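Long-range contacts in iron-containing alcohol dehydrogenase (Ralstonia eutropha, PDB 3JZD), which probably reduces maleylacetate to 3-oxoadipate with NADH or NADPH in the breakdown of aromatic compounds, and binds NAD: residues A[14-19]-A[150-155]; A[174-179]-A[198-203]; A[238-243]-A[333-338]. All blocks are in the same frame, centred on the assembly; numbering follows the deposited sequence.

Contact 1: residues A[14-19]-A[150-155]; sequences AARVVF and PRTVIY
V18 O receives the N-H of Y155 at 2.7 Å, the shortest hydrogen bond between these two strands, while I154 CA offers the same oxygen a weaker C-H...O contact. V153 is gripped twice by strand 15-19: its N donates to R16 O, and its O accepts from V18 N at 2.9 Å. Strands 15-19 and 152-155 thus run parallel in the sheet of the nucleotide-binding domain, where 152-155 is flanked in turn by strand 116-120. Before the regular pairing starts, water 1 donates to A14 O at 2.7 Å and to P150 O, bridging the two segments through their carbonyls.

V17, V153, F19 and Y155 share one face of the sheet. With CG anti to the carbonyl carbon (chi1 -77°), the Y155 ring is set beside V17, whose CG1 meets CD2 in the ring plane at 3.5 Å. V153 CG1 instead lies over a face of that ring, toward its rim. F19 reaches Y155 through CD2, 3.5 Å from Y155 CB, and the two ring planes are inclined at 53°. Helix 217-236 covers this side, and Y155 OH bonds E127. On the other face the extended R16 chain runs alongside T152, CD being 3.8 Å from OG1, before its guanidinium forms salt bridges with E30 and with E11 of the second subunit.

Residues 15-19 pair antiparallel with a strand of that second subunit, so the sheet continues across the dimer. The chemistry illustrates how a strand that is outermost in its own subunit becomes an inner strand of the dimer's continuous sheet, paired parallel on one side and antiparallel on the other; R16 probably has its charge balanced by carboxylates from both chains.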
ATOM      1  N   ALA A  14       5.491   5.486   6.284  1.00 24.61           N
ATOM      2  CA  ALA A  14       6.740   4.879   5.783  1.00 23.62           C
ATOM      3  C   ALA A  14       6.833   3.455   6.384  1.00 22.13           C
ATOM      4  O   ALA A  14       6.381   3.201   7.525  1.00 22.31           O
ATOM      5  CB  ALA A  14       7.955   5.656   6.217  1.00 24.40           C
ATOM      6  N   ALA A  15       7.384   2.537   5.617  1.00 21.17           N
ATOM      7  CA  ALA A  15       7.447   1.153   6.002  1.00 19.84           C
ATOM      8  C   ALA A  15       8.644   0.455   5.362  1.00 19.14           C
ATOM      9  O   ALA A  15       9.027   0.774   4.259  1.00 20.67           O
ATOM     10  CB  ALA A  15       6.207   0.484   5.555  1.00 20.05           C
ATOM     11  N   ARG A  16       9.257  -0.473   6.081  1.00 17.15           N
ATOM     12  CA  ARG A  16      10.278  -1.328   5.508  1.00 16.36           C
ATOM     13  C   ARG A  16       9.943  -2.721   6.082  1.00 16.19           C
ATOM     14  O   ARG A  16       9.995  -2.922   7.286  1.00 14.20           O
ATOM     15  CB  ARG A  16      11.682  -0.858   5.853  1.00 17.14           C
ATOM     16  CG  ARG A  16      12.769  -1.821   5.351  1.00 18.64           C
ATOM     17  CD  ARG A  16      14.165  -1.318   5.662  1.00 20.26           C
ATOM     18  NE  ARG A  16      15.110  -2.365   5.305  1.00 19.06           N
ATOM     19  CZ  ARG A  16      15.511  -2.619   4.058  1.00 19.77           C
ATOM     20  NH1 ARG A  16      15.074  -1.901   3.031  1.00 18.89           N
ATOM     21  NH2 ARG A  16      16.329  -3.622   3.833  1.00 20.63           N
ATOM     22  N   VAL A  17       9.579  -3.653   5.206  1.00 16.00           N
ATOM     23  CA  VAL A  17       9.132  -4.980   5.604  1.00 16.85           C
ATOM     24  C   VAL A  17       9.962  -6.014   4.921  1.00 16.14           C
ATOM     25  O   VAL A  17      10.008  -6.060   3.712  1.00 16.75           O
ATOM     26  CB  VAL A  17       7.637  -5.144   5.199  1.00 18.29           C
ATOM     27  CG1 VAL A  17       7.099  -6.521   5.536  1.00 14.00           C
ATOM     28  CG2 VAL A  17       6.798  -4.045   5.895  1.00 15.90           C
ATOM     29  N   VAL A  18      10.683  -6.805   5.700  1.00 15.94           N
ATOM     30  CA  VAL A  18      11.545  -7.846   5.187  1.00 15.09           C
ATOM     31  C   VAL A  18      10.757  -9.126   5.436  1.00 16.06           C
ATOM     32  O   VAL A  18      10.435  -9.442   6.583  1.00 18.64           O
ATOM     33  CB  VAL A  18      12.903  -7.841   5.946  1.00 16.73           C
ATOM     34  CG1 VAL A  18      13.804  -8.998   5.457  1.00 15.83           C
ATOM     35  CG2 VAL A  18      13.577  -6.446   5.821  1.00 13.25           C
ATOM     36  N   PHE A  19      10.455  -9.863   4.374  1.00 14.25           N
ATOM     37  CA  PHE A  19       9.544 -11.004   4.465  1.00 15.01           C
ATOM     38  C   PHE A  19      10.106 -12.269   3.866  1.00 14.23           C
ATOM     39  O   PHE A  19      10.628 -12.241   2.773  1.00 15.34           O
ATOM     40  CB  PHE A  19       8.236 -10.658   3.692  1.00 14.59           C
ATOM     41  CG  PHE A  19       7.080 -11.582   4.001  1.00 12.69           C
ATOM     42  CD1 PHE A  19       7.009 -12.849   3.426  1.00 16.40           C
ATOM     43  CD2 PHE A  19       6.073 -11.185   4.854  1.00 13.19           C
ATOM     44  CE1 PHE A  19       5.999 -13.699   3.731  1.00 15.08           C
ATOM     45  CE2 PHE A  19       5.067 -12.021   5.155  1.00 17.49           C
ATOM     46  CZ  PHE A  19       5.030 -13.307   4.569  1.00 15.83           C
ATOM     47  N   PRO A 150       7.193   0.934  14.466  1.00 16.87           N
ATOM     48  CA  PRO A 150       8.480   0.313  14.152  1.00 15.94           C
ATOM     49  C   PRO A 150       9.059   0.738  12.812  1.00 15.82           C
ATOM     50  O   PRO A 150       8.322   0.891  11.840  1.00 16.98           O
ATOM     51  CB  PRO A 150       8.138  -1.182  14.148  1.00 14.93           C
ATOM     52  CG  PRO A 150       7.050  -1.296  15.202  1.00 16.42           C
ATOM     53  CD  PRO A 150       6.208  -0.063  14.914  1.00 18.07           C
ATOM     54  N   ARG A 151      10.355   0.990  12.763  1.00 16.19           N
ATOM     55  CA  ARG A 151      10.990   1.425  11.514  1.00 16.02           C
ATOM     56  C   ARG A 151      11.069   0.275  10.530  1.00 16.19           C
ATOM     57  O   ARG A 151      10.981   0.491   9.330  1.00 14.87           O
ATOM     58  CB  ARG A 151      12.420   1.865  11.759  1.00 17.10           C
ATOM     59  CG  ARG A 151      12.596   2.983  12.741  1.00 26.72           C
ATOM     60  CD  ARG A 151      12.013   4.317  12.296  1.00 27.35           C
ATOM     61  NE  ARG A 151      11.923   5.105  13.513  1.00 35.78           N
ATOM     62  CZ  ARG A 151      12.917   5.820  14.060  1.00 36.89           C
ATOM     63  NH1 ARG A 151      14.102   5.932  13.469  1.00 37.89           N
ATOM     64  NH2 ARG A 151      12.717   6.444  15.217  1.00 36.85           N
ATOM     65  N   THR A 152      11.308  -0.937  11.052  1.00 14.64           N
ATOM     66  CA  THR A 152      11.460  -2.118  10.247  1.00 15.67           C
ATOM     67  C   THR A 152      10.787  -3.286  10.901  1.00 15.73           C
ATOM     68  O   THR A 152      10.842  -3.446  12.116  1.00 17.32           O
ATOM     69  CB  THR A 152      12.954  -2.405  10.027  1.00 16.95           C
ATOM     70  OG1 THR A 152      13.547  -1.241   9.430  1.00 20.88           O
ATOM     71  CG2 THR A 152      13.211  -3.682   9.137  1.00 13.75           C
ATOM     72  N   VAL A 153      10.130  -4.087  10.078  1.00 16.46           N
ATOM     73  CA  VAL A 153       9.456  -5.294  10.506  1.00 15.73           C
ATOM     74  C   VAL A 153      10.120  -6.419   9.706  1.00 16.19           C
ATOM     75  O   VAL A 153      10.376  -6.271   8.518  1.00 16.08           O
ATOM     76  CB  VAL A 153       8.000  -5.234  10.158  1.00 18.11           C
ATOM     77  CG1 VAL A 153       7.294  -6.503  10.583  1.00 13.50           C
ATOM     78  CG2 VAL A 153       7.334  -3.957  10.777  1.00  9.17           C
ATOM     79  N   ILE A 154      10.461  -7.503  10.392  1.00 13.66           N
ATOM     80  CA  ILE A 154      11.056  -8.653   9.804  1.00 16.12           C
ATOM     81  C   ILE A 154      10.078  -9.772  10.031  1.00 16.04           C
ATOM     82  O   ILE A 154       9.852 -10.182  11.191  1.00 17.49           O
ATOM     83  CB  ILE A 154      12.398  -9.009  10.487  1.00 17.61           C
ATOM     84  CG1 ILE A 154      13.392  -7.875  10.282  1.00 16.73           C
ATOM     85  CG2 ILE A 154      12.915 -10.372   9.987  1.00 12.62           C
ATOM     86  CD1 ILE A 154      14.750  -8.093  10.999  1.00 12.25           C
ATOM     87  N   TYR A 155       9.452 -10.235   8.951  1.00 15.12           N
ATOM     88  CA  TYR A 155       8.477 -11.314   9.057  1.00 14.25           C
ATOM     89  C   TYR A 155       9.135 -12.602   8.664  1.00 15.11           C
ATOM     90  O   TYR A 155       9.476 -12.763   7.490  1.00 16.64           O
ATOM     91  CB  TYR A 155       7.279 -11.109   8.126  1.00 15.75           C
ATOM     92  CG  TYR A 155       6.290 -10.103   8.589  1.00 17.78           C
ATOM     93  CD1 TYR A 155       5.538 -10.337   9.732  1.00 15.41           C
ATOM     94  CD2 TYR A 155       6.047  -8.942   7.842  1.00 21.49           C
ATOM     95  CE1 TYR A 155       4.589  -9.439  10.156  1.00 11.10           C
ATOM     96  CE2 TYR A 155       5.123  -8.023   8.248  1.00 14.52           C
ATOM     97  CZ  TYR A 155       4.377  -8.298   9.423  1.00 14.70           C
ATOM     98  OH  TYR A 155       3.450  -7.411   9.863  1.00 14.75           O
TER
HETATM   99  O   HOH W   1       7.848   3.116   9.815  1.00 25.25           O
HETATM  100  O   HOH W   2       8.161  -0.602   8.762  1.00 21.88           O

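Contact 2: residues A[174-179]-A[198-203]; sequences NAIAHA and EGIRAL
Helices 165-182 and 190-212 form an antiparallel hairpin in the helical C-terminal domain of this iron-containing alcohol dehydrogenase, and A175, I176 and A179 of the first meet I200 and L203 of the second. The short axes pass 9.0 Å apart at 156°. The tightest point is at A179, whose CB presses on I200 CG1 at 3.4 Å, inside the usual van der Waals distance. The I200 side chain has CG1 anti to its carbonyl carbon (chi1 -61°), which carries CG1 and CD1 to the A179 methyl and leaves CG2 facing I176 CG2. The two isoleucine side chains cross at about a right angle.

Nearly one turn along each helix, I176 and L203 slide past each other in opposite directions, I176 CD1 touching L203 CB at 3.8 Å. L203 CD1 reaches further, to A175 CB at 3.7 Å. Around this seam, helix 217-236 touches A179 and L203, helix 257-272 touches I176, and helix 277-287 touches I200. Away from the seam, R201 NE forms a salt bridge with E198 OE1 at 3.3 Å, close to the guanidinium plane, and E198 OE2 bonds Y225.

As a worked case of helix packing, the pair shows small residues admitting branched ones. No hydrogen bond joins the two segments; the contacts between them are all between buried apolar side chains, consistent with packing driven by the exclusion of water.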
ATOM      1  N   ASN A 174      -8.154 -12.477  15.115  1.00 15.36           N
ATOM      2  CA  ASN A 174      -7.901 -11.118  15.597  1.00 14.39           C
ATOM      3  C   ASN A 174      -7.496 -10.243  14.382  1.00 14.96           C
ATOM      4  O   ASN A 174      -8.017  -9.148  14.176  1.00 16.13           O
ATOM      5  CB  ASN A 174      -6.846 -11.189  16.692  1.00 14.78           C
ATOM      6  CG  ASN A 174      -6.456  -9.855  17.262  1.00 20.68           C
ATOM      7  OD1 ASN A 174      -7.090  -8.817  17.031  1.00 19.89           O
ATOM      8  ND2 ASN A 174      -5.399  -9.875  18.019  1.00 16.40           N
ATOM      9  N   ALA A 175      -6.609 -10.755  13.548  1.00 15.02           N
ATOM     10  CA  ALA A 175      -6.167 -10.018  12.363  1.00 15.22           C
ATOM     11  C   ALA A 175      -7.349  -9.818  11.387  1.00 15.75           C
ATOM     12  O   ALA A 175      -7.549  -8.728  10.889  1.00 16.72           O
ATOM     13  CB  ALA A 175      -5.036 -10.767  11.688  1.00 15.50           C
ATOM     14  N   ILE A 176      -8.135 -10.878  11.145  1.00 15.76           N
ATOM     15  CA  ILE A 176      -9.308 -10.768  10.260  1.00 13.59           C
ATOM     16  C   ILE A 176     -10.256  -9.685  10.773  1.00 13.50           C
ATOM     17  O   ILE A 176     -10.807  -8.945   9.983  1.00 11.08           O
ATOM     18  CB  ILE A 176     -10.054 -12.119  10.101  1.00 13.82           C
ATOM     19  CG1 ILE A 176      -9.245 -13.038   9.206  1.00 11.81           C
ATOM     20  CG2 ILE A 176     -11.500 -11.901   9.531  1.00 10.75           C
ATOM     21  CD1 ILE A 176      -9.709 -14.467   9.139  1.00 16.08           C
ATOM     22  N   ALA A 177     -10.410  -9.583  12.097  1.00 13.28           N
ATOM     23  CA  ALA A 177     -11.268  -8.544  12.688  1.00 14.73           C
ATOM     24  C   ALA A 177     -10.849  -7.171  12.252  1.00 14.40           C
ATOM     25  O   ALA A 177     -11.715  -6.338  11.988  1.00 12.87           O
ATOM     26  CB  ALA A 177     -11.253  -8.574  14.272  1.00 12.26           C
ATOM     27  N   HIS A 178      -9.534  -6.906  12.235  1.00 15.99           N
ATOM     28  CA  HIS A 178      -9.041  -5.559  11.842  1.00 16.73           C
ATOM     29  C   HIS A 178      -9.516  -5.230  10.420  1.00 16.96           C
ATOM     30  O   HIS A 178     -10.036  -4.145  10.134  1.00 17.55           O
ATOM     31  CB  HIS A 178      -7.505  -5.455  11.814  1.00 17.72           C
ATOM     32  CG  HIS A 178      -6.800  -5.899  13.065  1.00 14.49           C
ATOM     33  ND1 HIS A 178      -7.326  -5.750  14.332  1.00 17.23           N
ATOM     34  CD2 HIS A 178      -5.560  -6.417  13.234  1.00 17.07           C
ATOM     35  CE1 HIS A 178      -6.455  -6.193  15.224  1.00 20.93           C
ATOM     36  NE2 HIS A 178      -5.375  -6.605  14.584  1.00 15.65           N
ATOM     37  N   ALA A 179      -9.319  -6.186   9.532  1.00 16.04           N
ATOM     38  CA  ALA A 179      -9.725  -6.040   8.152  1.00 15.27           C
ATOM     39  C   ALA A 179     -11.255  -5.930   8.002  1.00 15.59           C
ATOM     40  O   ALA A 179     -11.768  -5.106   7.222  1.00 14.90           O
ATOM     41  CB  ALA A 179      -9.175  -7.242   7.289  1.00 12.13           C
ATOM     42  N   GLU A 198      -7.899  -8.794   0.713  1.00 20.41           N
ATOM     43  CA  GLU A 198      -6.779  -9.717   0.466  1.00 19.94           C
ATOM     44  C   GLU A 198      -6.245 -10.356   1.781  1.00 18.58           C
ATOM     45  O   GLU A 198      -5.882 -11.556   1.850  1.00 17.40           O
ATOM     46  CB  GLU A 198      -5.649  -8.945  -0.228  1.00 20.65           C
ATOM     47  CG  GLU A 198      -4.371  -9.681  -0.397  1.00 19.41           C
ATOM     48  CD  GLU A 198      -4.427 -10.716  -1.501  1.00 27.90           C
ATOM     49  OE1 GLU A 198      -5.544 -11.075  -1.950  1.00 30.28           O
ATOM     50  OE2 GLU A 198      -3.322 -11.136  -1.933  1.00 38.05           O
ATOM     51  N   GLY A 199      -6.153  -9.546   2.804  1.00 17.34           N
ATOM     52  CA  GLY A 199      -5.743 -10.061   4.121  1.00 18.63           C
ATOM     53  C   GLY A 199      -6.715 -11.131   4.630  1.00 17.69           C
ATOM     54  O   GLY A 199      -6.294 -12.199   5.111  1.00 16.31           O
ATOM     55  N   ILE A 200      -8.017 -10.870   4.489  1.00 16.01           N
ATOM     56  CA  ILE A 200      -8.993 -11.825   4.951  1.00 17.17           C
ATOM     57  C   ILE A 200      -8.840 -13.107   4.133  1.00 17.38           C
ATOM     58  O   ILE A 200      -8.876 -14.195   4.680  1.00 15.01           O
ATOM     59  CB  ILE A 200     -10.471 -11.269   4.930  1.00 17.81           C
ATOM     60  CG1 ILE A 200     -10.592 -10.041   5.867  1.00 18.20           C
ATOM     61  CG2 ILE A 200     -11.467 -12.351   5.381  1.00 16.70           C
ATOM     62  CD1 ILE A 200     -11.982  -9.348   5.883  1.00 13.94           C
ATOM     63  N   ARG A 201      -8.628 -12.969   2.829  1.00 18.18           N
ATOM     64  CA  ARG A 201      -8.549 -14.112   1.954  1.00 18.61           C
ATOM     65  C   ARG A 201      -7.357 -14.979   2.320  1.00 18.72           C
ATOM     66  O   ARG A 201      -7.466 -16.199   2.371  1.00 18.00           O
ATOM     67  CB  ARG A 201      -8.409 -13.653   0.511  1.00 20.67           C
ATOM     68  CG  ARG A 201      -9.063 -14.500  -0.500  1.00 27.33           C
ATOM     69  CD  ARG A 201      -8.754 -14.063  -1.961  1.00 37.02           C
ATOM     70  NE  ARG A 201      -8.420 -12.630  -2.147  1.00 42.96           N
ATOM     71  CZ  ARG A 201      -9.282 -11.594  -2.194  1.00 44.49           C
ATOM     72  NH1 ARG A 201     -10.621 -11.768  -2.022  1.00 40.78           N
ATOM     73  NH2 ARG A 201      -8.774 -10.355  -2.374  1.00 25.44           N
ATOM     74  N   ALA A 202      -6.221 -14.336   2.575  1.00 17.19           N
ATOM     75  CA  ALA A 202      -4.994 -15.042   2.921  1.00 15.78           C
ATOM     76  C   ALA A 202      -5.155 -15.848   4.231  1.00 15.93           C
ATOM     77  O   ALA A 202      -4.779 -17.011   4.314  1.00 15.72           O
ATOM     78  CB  ALA A 202      -3.815 -14.065   3.009  1.00 13.46           C
ATOM     79  N   LEU A 203      -5.697 -15.216   5.243  1.00 16.57           N
ATOM     80  CA  LEU A 203      -5.918 -15.888   6.539  1.00 18.06           C
ATOM     81  C   LEU A 203      -6.996 -16.957   6.480  1.00 18.80           C
ATOM     82  O   LEU A 203      -6.854 -18.032   7.021  1.00 18.07           O
ATOM     83  CB  LEU A 203      -6.225 -14.861   7.617  1.00 18.06           C
ATOM     84  CG  LEU A 203      -4.974 -14.045   8.006  1.00 21.11           C
ATOM     85  CD1 LEU A 203      -5.308 -12.625   8.454  1.00 11.09           C
ATOM     86  CD2 LEU A 203      -4.120 -14.797   9.030  1.00 17.91           C
TER

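Contact 3: residues A[238-243]-A[333-338]; sequences GMALHH and YWNPRP
Y333 and its neighbours lie against the N-terminal end of helix 241-253, where A240 holds the N-cap position, so that a loop between helices 321-328 and 341-353 is docked on a helix start. The Y333 side chain occupies the crowded position between its own N and carbonyl carbon (chi1 56°), bringing the ring obliquely across the A240-L241 peptide. Its OH comes to 3.4 Å from L241 CD1, and its CE1 lies 3.6 Å from L241 N.

W334 contributes its carbonyl more than its ring: W334 O lies 3.6 Å from A240 CB and takes a hydrogen bond from water 3 at 2.7 Å. The same water sits near the carbonyl of M239, a selenomethionine, but so close that the length of that link is doubtful.

N335 is the polar centre. Its CG, anti to the backbone N, places OD1 to accept from L241 N at 3.1 Å; the donor stands 40° out of the carbonyl plane, and OD1 also rests against A240 CB at 3.3 Å. The helix start has a second partner, E181, whose two carboxylate oxygens accept the backbone N-H groups of A240 and H242.

P336 adds only a loose apolar touch, CD against A240 CB. R337 helps to fix the rotation of the N335 amide: while OD1 takes the N-H of L241, ND2 donates to N272 OD1 and, at 2.8 Å, to R337 O, meeting it in the carbonyl plane on a lone pair with an N-H...O angle of 170°.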
ATOM      1  N   GLY A 238     -10.280   3.805  10.928  1.00 15.99           N
ATOM      2  CA  GLY A 238     -10.886   3.647  12.235  1.00 15.96           C
ATOM      3  C   GLY A 238     -11.669   2.343  12.418  1.00 17.45           C
ATOM      4  O   GLY A 238     -12.443   1.935  11.545  1.00 19.85           O
HETATM    5  N   MSE A 239     -11.451   1.694  13.555  1.00 15.64           N
HETATM    6  CA  MSE A 239     -12.210   0.520  13.968  1.00 14.63           C
HETATM    7  C   MSE A 239     -13.527   0.973  14.587  1.00 15.30           C
HETATM    8  O   MSE A 239     -13.815   2.167  14.646  1.00 16.67           O
HETATM    9  CB  MSE A 239     -11.382  -0.324  14.936  1.00 15.20           C
HETATM   10  CG  MSE A 239     -10.055  -0.839  14.354  1.00 16.02           C
HETATM   11 SE   MSE A 239     -10.156  -2.039  12.782  0.75 12.95          SE
HETATM   12  CE  MSE A 239      -9.962  -0.709  11.327  1.00 21.34           C
ATOM     13  N   ALA A 240     -14.355   0.040  15.035  1.00 14.36           N
ATOM     14  CA  ALA A 240     -15.659   0.413  15.597  1.00 14.41           C
ATOM     15  C   ALA A 240     -16.114  -0.610  16.646  1.00 12.66           C
ATOM     16  O   ALA A 240     -15.312  -1.041  17.481  1.00 14.67           O
ATOM     17  CB  ALA A 240     -16.730   0.635  14.443  1.00 10.80           C
ATOM     18  N   LEU A 241     -17.365  -1.026  16.601  1.00 14.51           N
ATOM     19  CA  LEU A 241     -17.916  -1.913  17.636  1.00 16.13           C
ATOM     20  C   LEU A 241     -17.080  -3.109  18.056  1.00 16.13           C
ATOM     21  O   LEU A 241     -16.874  -3.325  19.258  1.00 16.01           O
ATOM     22  CB  LEU A 241     -19.319  -2.389  17.263  1.00 16.20           C
ATOM     23  CG  LEU A 241     -19.966  -3.528  18.063  1.00 19.36           C
ATOM     24  CD1 LEU A 241     -20.229  -3.079  19.528  1.00 14.91           C
ATOM     25  CD2 LEU A 241     -21.247  -3.987  17.361  1.00 14.23           C
ATOM     26  N   HIS A 242     -16.593  -3.897  17.103  1.00 16.28           N
ATOM     27  CA  HIS A 242     -15.897  -5.101  17.484  1.00 14.23           C
ATOM     28  C   HIS A 242     -14.691  -4.813  18.349  1.00 13.81           C
ATOM     29  O   HIS A 242     -14.529  -5.410  19.410  1.00 12.92           O
ATOM     30  CB  HIS A 242     -15.471  -5.925  16.278  1.00 13.88           C
ATOM     31  CG  HIS A 242     -14.539  -7.023  16.634  1.00 11.50           C
ATOM     32  ND1 HIS A 242     -14.976  -8.254  17.086  1.00 14.35           N
ATOM     33  CD2 HIS A 242     -13.186  -7.067  16.640  1.00 14.34           C
ATOM     34  CE1 HIS A 242     -13.925  -9.016  17.332  1.00 19.61           C
ATOM     35  NE2 HIS A 242     -12.822  -8.321  17.075  1.00 11.66           N
ATOM     36  N   HIS A 243     -13.823  -3.934  17.868  1.00 13.99           N
ATOM     37  CA  HIS A 243     -12.618  -3.574  18.621  1.00 14.81           C
ATOM     38  C   HIS A 243     -12.920  -2.896  19.952  1.00 15.21           C
ATOM     39  O   HIS A 243     -12.310  -3.209  20.963  1.00 14.47           O
ATOM     40  CB  HIS A 243     -11.668  -2.757  17.756  1.00 12.45           C
ATOM     41  CG  HIS A 243     -11.091  -3.558  16.630  1.00 17.64           C
ATOM     42  ND1 HIS A 243     -11.830  -3.914  15.515  1.00 17.91           N
ATOM     43  CD2 HIS A 243      -9.855  -4.087  16.455  1.00 16.65           C
ATOM     44  CE1 HIS A 243     -11.069  -4.626  14.706  1.00 22.50           C
ATOM     45  NE2 HIS A 243      -9.869  -4.758  15.253  1.00 18.77           N
ATOM     46  N   TYR A 333     -18.797   6.227  20.456  1.00 16.59           N
ATOM     47  CA  TYR A 333     -17.887   6.227  19.331  1.00 15.84           C
ATOM     48  C   TYR A 333     -18.694   5.969  18.066  1.00 14.97           C
ATOM     49  O   TYR A 333     -19.841   5.486  18.136  1.00 14.57           O
ATOM     50  CB  TYR A 333     -16.835   5.144  19.514  1.00 16.49           C
ATOM     51  CG  TYR A 333     -17.427   3.773  19.712  1.00 15.39           C
ATOM     52  CD1 TYR A 333     -17.720   2.970  18.625  1.00 14.47           C
ATOM     53  CD2 TYR A 333     -17.682   3.277  21.013  1.00 17.02           C
ATOM     54  CE1 TYR A 333     -18.254   1.698  18.789  1.00 15.79           C
ATOM     55  CE2 TYR A 333     -18.262   2.023  21.197  1.00 16.99           C
ATOM     56  CZ  TYR A 333     -18.536   1.236  20.098  1.00 17.18           C
ATOM     57  OH  TYR A 333     -19.050  -0.012  20.251  1.00 14.16           O
ATOM     58  N   TRP A 334     -18.112   6.278  16.913  1.00 13.46           N
ATOM     59  CA  TRP A 334     -18.854   6.105  15.667  1.00 15.01           C
ATOM     60  C   TRP A 334     -18.983   4.618  15.341  1.00 13.39           C
ATOM     61  O   TRP A 334     -18.025   3.851  15.457  1.00 14.09           O
ATOM     62  CB  TRP A 334     -18.114   6.824  14.521  1.00 17.00           C
ATOM     63  CG  TRP A 334     -18.860   6.808  13.309  1.00 14.46           C
ATOM     64  CD1 TRP A 334     -19.782   7.717  12.899  1.00 23.60           C
ATOM     65  CD2 TRP A 334     -18.827   5.787  12.316  1.00 23.15           C
ATOM     66  NE1 TRP A 334     -20.316   7.329  11.699  1.00 25.03           N
ATOM     67  CE2 TRP A 334     -19.719   6.163  11.305  1.00 22.50           C
ATOM     68  CE3 TRP A 334     -18.078   4.622  12.151  1.00 17.95           C
ATOM     69  CZ2 TRP A 334     -19.913   5.392  10.169  1.00 25.82           C
ATOM     70  CZ3 TRP A 334     -18.274   3.864  11.028  1.00 25.11           C
ATOM     71  CH2 TRP A 334     -19.186   4.248  10.054  1.00 19.66           C
ATOM     72  N   ASN A 335     -20.159   4.212  14.921  1.00 13.50           N
ATOM     73  CA  ASN A 335     -20.388   2.840  14.478  1.00 16.27           C
ATOM     74  C   ASN A 335     -21.491   2.896  13.389  1.00 16.53           C
ATOM     75  O   ASN A 335     -22.303   3.786  13.423  1.00 17.60           O
ATOM     76  CB  ASN A 335     -20.795   1.949  15.667  1.00 16.53           C
ATOM     77  CG  ASN A 335     -20.861   0.484  15.298  1.00 17.42           C
ATOM     78  OD1 ASN A 335     -19.839  -0.154  15.026  1.00 14.17           O
ATOM     79  ND2 ASN A 335     -22.053  -0.064  15.326  1.00 12.01           N
ATOM     80  N   PRO A 336     -21.503   1.972  12.415  1.00 16.58           N
ATOM     81  CA  PRO A 336     -22.511   2.059  11.315  1.00 17.47           C
ATOM     82  C   PRO A 336     -23.966   1.971  11.774  1.00 18.55           C
ATOM     83  O   PRO A 336     -24.848   2.536  11.122  1.00 18.34           O
ATOM     84  CB  PRO A 336     -22.172   0.868  10.425  1.00 16.74           C
ATOM     85  CG  PRO A 336     -20.699   0.649  10.691  1.00 19.76           C
ATOM     86  CD  PRO A 336     -20.502   0.930  12.150  1.00 15.68           C
ATOM     87  N   ARG A 337     -24.193   1.221  12.857  1.00 19.40           N
ATOM     88  CA  ARG A 337     -25.515   1.096  13.530  1.00 18.70           C
ATOM     89  C   ARG A 337     -25.389   1.675  14.987  1.00 18.55           C
ATOM     90  O   ARG A 337     -24.373   1.454  15.671  1.00 19.27           O
ATOM     91  CB  ARG A 337     -25.910  -0.387  13.545  1.00 16.84           C
ATOM     92  CG  ARG A 337     -27.206  -0.670  14.311  1.00 17.86           C
ATOM     93  CD  ARG A 337     -27.427  -2.138  14.494  1.00 14.43           C
ATOM     94  NE  ARG A 337     -28.494  -2.382  15.464  1.00 16.57           N
ATOM     95  CZ  ARG A 337     -28.865  -3.594  15.866  1.00 15.84           C
ATOM     96  NH1 ARG A 337     -28.266  -4.652  15.387  1.00 20.40           N
ATOM     97  NH2 ARG A 337     -29.853  -3.757  16.723  1.00 16.31           N
ATOM     98  N   PRO A 338     -26.391   2.432  15.462  1.00 18.56           N
ATOM     99  CA  PRO A 338     -26.282   2.984  16.839  1.00 18.55           C
ATOM    100  C   PRO A 338     -26.031   1.923  17.906  1.00 17.36           C
ATOM    101  O   PRO A 338     -26.507   0.807  17.769  1.00 17.36           O
ATOM    102  CB  PRO A 338     -27.633   3.702  17.058  1.00 18.58           C
ATOM    103  CG  PRO A 338     -28.139   3.993  15.694  1.00 18.35           C
ATOM    104  CD  PRO A 338     -27.604   2.921  14.775  1.00 18.91           C
TER
HETATM  105  O   HOH W   3     -15.325   4.003  15.092  1.00 25.36           O

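Followed from the N terminus, the chain first closes a long loop of 130 residues at contact 1, which joins strand 8-19 to strand 152-155 and so completes the side of the parallel sheet next to the dimer interface. Contact 2 opens soon after and closes an 18-residue hairpin. Contact 3 then spans 89 residues, bringing the loop before helix 341-353 back to helix 241-253. The three lie in series, neither nested nor crossed. Contact 1 stands apart in the nucleotide-binding domain, about 9 Å from contact 2 by nearest atoms; contacts 2 and 3 touch in the helical domain, where H178 ND1 and H243 NE2 are 2.9 Å apart in a probable hydrogen bond.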